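PDB 4IEF: gingipain R2 Pro-Domain from Porphyromonas gingivalis, which probably holds the arginine-specific cysteine protease gingipain R2 in a latent form until it is cleaved away. Local coordinates for residues Ala74-Glu77 / Thr78-Met81; Ala108-Pro111 / Asp112-Pro115. One frame throughout, in Å; residues are numbered along the deposited sequence.

Interaction 1 (Ala74-Glu77 / Thr78-Met81)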
loop_
_atom_site.group_PDB
_atom_site.type_symbol
_atom_site.label_atom_id
_atom_site.label_comp_id
_atom_site.label_asym_id
_atom_site.label_seq_id
_atom_site.Cartn_x
_atom_site.Cartn_y
_atom_site.Cartn_z
ATOM N N ALA A 74 -1.023 19.033 -5.591
ATOM C CA ALA A 74 0.186 19.196 -6.394
ATOM C C ALA A 74 0.534 20.699 -6.304
ATOM O O ALA A 74 -0.299 21.536 -6.668
ATOM C CB ALA A 74 -0.067 18.746 -7.833
ATOM N N VAL A 75 1.693 21.047 -5.700
ATOM C CA VAL A 75 2.059 22.454 -5.448
ATOM C C VAL A 75 3.307 22.916 -6.264
ATOM O O VAL A 75 3.751 22.205 -7.173
ATOM C CB VAL A 75 2.243 22.730 -3.918
ATOM C CG1 VAL A 75 0.924 22.596 -3.157
ATOM C CG2 VAL A 75 3.324 21.842 -3.299
ATOM N N SER A 76 3.839 24.127 -5.946
ATOM C CA SER A 76 5.014 24.727 -6.594
ATOM C C SER A 76 6.252 23.850 -6.428
ATOM O O SER A 76 6.410 23.184 -5.412
ATOM C CB SER A 76 5.289 26.124 -6.040
ATOM O OG SER A 76 6.447 26.696 -6.628
ATOM N N GLU A 77 7.132 23.873 -7.430
ATOM C CA GLU A 77 8.357 23.077 -7.472
ATOM C C GLU A 77 9.502 23.721 -6.676
ATOM O O GLU A 77 10.372 23.000 -6.182
ATOM C CB GLU A 77 8.800 22.876 -8.938
ATOM C CG GLU A 77 7.864 22.027 -9.793
ATOM C CD GLU A 77 6.545 22.639 -10.234
ATOM O OE1 GLU A 77 6.489 23.871 -10.459
ATOM O OE2 GLU A 77 5.562 21.874 -10.363
ATOM N N THR A 78 9.522 25.072 -6.580
ATOM C CA THR A 78 10.612 25.808 -5.933
ATOM C C THR A 78 10.210 26.720 -4.753
ATOM O O THR A 78 11.076 27.023 -3.926
ATOM C CB THR A 78 11.330 26.688 -6.975
ATOM O OG1 THR A 78 10.378 27.542 -7.610
ATOM C CG2 THR A 78 12.092 25.873 -8.019
ATOM N N ARG A 79 8.949 27.199 -4.684
ATOM C CA ARG A 79 8.574 28.158 -3.640
ATOM C C ARG A 79 7.719 27.578 -2.511
ATOM O O ARG A 79 7.012 26.581 -2.689
ATOM C CB ARG A 79 7.866 29.374 -4.255
ATOM C CG ARG A 79 8.851 30.410 -4.804
ATOM C CD ARG A 79 8.198 31.407 -5.743
ATOM N NE ARG A 79 7.700 30.769 -6.962
ATOM C CZ ARG A 79 8.283 30.851 -8.153
ATOM N NH1 ARG A 79 9.386 31.574 -8.311
ATOM N NH2 ARG A 79 7.757 30.228 -9.199
ATOM N N ALA A 80 7.804 28.236 -1.335
ATOM C CA ALA A 80 7.062 27.913 -0.122
ATOM C C ALA A 80 5.608 28.302 -0.293
ATOM O O ALA A 80 5.315 29.406 -0.756
ATOM C CB ALA A 80 7.667 28.636 1.067
ATOM N N MET A 81 4.697 27.390 0.046
ATOM C CA MET A 81 3.261 27.629 -0.108
ATOM C C MET A 81 2.648 28.206 1.165
ATOM O O MET A 81 3.200 28.040 2.260
ATOM C CB MET A 81 2.527 26.331 -0.498
ATOM C CG MET A 81 3.079 25.648 -1.751
ATOM S SD MET A 81 2.903 26.585 -3.289
ATOM C CE MET A 81 1.161 26.435 -3.592
#

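Interaction 2 (Ala108-Pro111 / Asp112-Pro115)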
loop_
_atom_site.group_PDB
_atom_site.type_symbol
_atom_site.label_atom_id
_atom_site.label_comp_id
_atom_site.label_asym_id
_atom_site.label_seq_id
_atom_site.Cartn_x
_atom_site.Cartn_y
_atom_site.Cartn_z
ATOM N N ALA A 108 -0.440 -2.510 21.207
ATOM C CA ALA A 108 0.091 -3.262 22.346
ATOM C C ALA A 108 -0.837 -3.042 23.565
ATOM O O ALA A 108 -0.736 -3.753 24.572
ATOM C CB ALA A 108 1.507 -2.799 22.666
ATOM N N GLU A 109 -1.750 -2.053 23.446
ATOM C CA GLU A 109 -2.721 -1.649 24.469
ATOM C C GLU A 109 -4.158 -1.957 24.046
ATOM O O GLU A 109 -4.421 -2.200 22.869
ATOM C CB GLU A 109 -2.610 -0.131 24.733
ATOM C CG GLU A 109 -1.213 0.400 24.991
ATOM C CD GLU A 109 -1.203 1.891 25.272
ATOM O OE1 GLU A 109 -1.046 2.684 24.314
ATOM O OE2 GLU A 109 -1.404 2.267 26.449
ATOM N N ASN A 110 -5.091 -1.905 25.004
ATOM C CA ASN A 110 -6.525 -2.060 24.757
ATOM C C ASN A 110 -7.157 -0.661 24.920
ATOM O O ASN A 110 -7.140 -0.131 26.036
ATOM C CB ASN A 110 -7.154 -3.108 25.702
ATOM C CG ASN A 110 -8.624 -3.412 25.452
ATOM O OD1 ASN A 110 -9.299 -2.788 24.622
ATOM N ND2 ASN A 110 -9.161 -4.389 26.174
ATOM N N PRO A 111 -7.661 -0.016 23.834
ATOM C CA PRO A 111 -8.208 1.350 23.970
ATOM C C PRO A 111 -9.465 1.432 24.828
ATOM O O PRO A 111 -9.735 2.488 25.405
ATOM C CB PRO A 111 -8.503 1.765 22.525
ATOM C CG PRO A 111 -8.655 0.500 21.786
ATOM C CD PRO A 111 -7.732 -0.481 22.435
ATOM N N ASP A 112 -10.224 0.321 24.922
ATOM C CA ASP A 112 -11.444 0.209 25.729
ATOM C C ASP A 112 -11.107 0.315 27.225
ATOM O O ASP A 112 -11.958 0.712 28.017
ATOM C CB ASP A 112 -12.179 -1.125 25.441
ATOM C CG ASP A 112 -12.244 -1.591 23.983
ATOM O OD1 ASP A 112 -11.960 -0.773 23.076
ATOM O OD2 ASP A 112 -12.594 -2.771 23.752
ATOM N N GLN A 113 -9.858 -0.025 27.592
ATOM C CA GLN A 113 -9.327 0.016 28.959
ATOM C C GLN A 113 -8.580 1.332 29.260
ATOM O O GLN A 113 -8.234 1.573 30.418
ATOM C CB GLN A 113 -8.394 -1.177 29.196
ATOM C CG GLN A 113 -9.110 -2.476 29.549
ATOM C CD GLN A 113 -8.184 -3.669 29.557
ATOM O OE1 GLN A 113 -8.614 -4.792 29.312
ATOM N NE2 GLN A 113 -6.894 -3.473 29.833
ATOM N N ILE A 114 -8.337 2.177 28.234
ATOM C CA ILE A 114 -7.662 3.470 28.390
ATOM C C ILE A 114 -8.746 4.525 28.671
ATOM O O ILE A 114 -9.693 4.642 27.890
ATOM C CB ILE A 114 -6.759 3.839 27.174
ATOM C CG1 ILE A 114 -5.644 2.788 26.968
ATOM C CG2 ILE A 114 -6.152 5.244 27.334
ATOM C CD1 ILE A 114 -5.006 2.778 25.577
ATOM N N PRO A 115 -8.655 5.287 29.785
ATOM C CA PRO A 115 -9.709 6.264 30.066
ATOM C C PRO A 115 -9.448 7.600 29.380
ATOM O O PRO A 115 -8.323 7.889 28.963
ATOM C CB PRO A 115 -9.656 6.397 31.590
ATOM C CG PRO A 115 -8.218 6.140 31.938
ATOM C CD PRO A 115 -7.616 5.302 30.838
HETATM O O HOH W 1 -11.702 -5.219 25.631
#

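Interaction 1 (Ala74-Glu77 / Thr78-Met81)
Met81 folds its thioether across Val75 and Ser76, at a turn resembling an ST turn that joins strand 69-74 to strand 79-93 of the antiparallel sheet. These two strands do not pair with each other: the first lies against strand 144-157 and the second against strand 162-176, so the turn carries the chain across between different neighbours. Met81 meets Val75 at a slant, in apolar packing. Its CG lies 3.7 Å from Val75 CB, and its methyl CE comes within 3.9 Å of Val75 CG1. The bend at chi2 (-65°), followed by a second at chi3, curls the thioether back towards the preceding loop, where SD lies 3.7 Å from both CB and the backbone N of Ser76. Val75 and Met81 both also touch Gln147 on strand 144-157.

The polar side depends on Ser76. With OG trans to the backbone N (chi1 178°), the hydroxyl turns towards the amides that follow in the chain. Arg79 N, three residues on, donates to Ser76 OG at 3.2 Å, nearly straight at 165°, whereas Thr78 N, the ST-turn donor, reaches the same Ser76 OG only at 3.5 Å, a weak bond. One side-chain oxygen thus receives two successive backbone N-H groups at the entry to strand 79-93. Outside the turn, Arg145 NH1 bonds to both Ser76 O and Arg79 O.

Arg79 takes its strongest polar partner from elsewhere, a salt bridge from NE to Glu175 OE2 on strand 162-176. The charged atoms of Glu77 and Arg79 are not in contact, Glu77 OE1 being 6.6 Å from Arg79 NH2. The flat guanidinium of Arg79 has Thr78 OG1 over the centre of one face, 3.9 Å above its plane.

Interaction 2 (Ala108-Pro111 / Asp112-Pro115)
Asn110 ND2 serves two acceptors within an Asx turn built into a beta turn: a water at 2.7 Å, and Gln113 OE1 at 3.2 Å through a weak bond. The same water donates to Asp112 OD2, closing a bridge between the side chains of Asn110 and Asp112. With CG trans to the backbone N (chi1 -176°), the Asn110 amide turns towards the residues that follow, where its OD1 accepts Asp112 N at 3.3 Å, the bond that defines the Asx turn. This donor stands well above the carbonyl plane. The amide planes of Asn110 and Gln113 are 50° apart, so the pair meets tilted rather than flat.

Gln113 N returns to Asn110 O at 3.1 Å and completes the beta turn, with Pro111 and Asp112 at its corners. A second turn overlaps it, since Ile114 N reaches Pro111 O weakly. Lys102 NZ bonds to Pro111 O and also to Ile114 O. A chain of a different protein, probably the protease, offers a backbone group to Asp112 OD1 and an aromatic side chain to Pro111. Ile114 CB points towards residues 108-111, with CG1 3.4 Å from Asn110 O and CD1 3.7 Å from Glu109 OE2.

Followed from the N terminus, interaction 1 comes first, closing the short connection from strand 69-74 into strand 79-93. The chain then runs through that long strand before interaction 2 opens in the loop leading to strand 133-141. The two are therefore in series, neither nested nor crossed. They do not touch: their centres are about 41 Å apart, their nearest atoms about 34 Å, on opposite sides of the chain's centre. Residues 74-81 link strands at their end of the sheet, through backbone bonds from Val75 to Arg145 (strand 144-157) and Ala80 to Thr176 (strand 162-176), whereas residues 108-115 shape a surface loop, packed on Ile105, that meets a different protein.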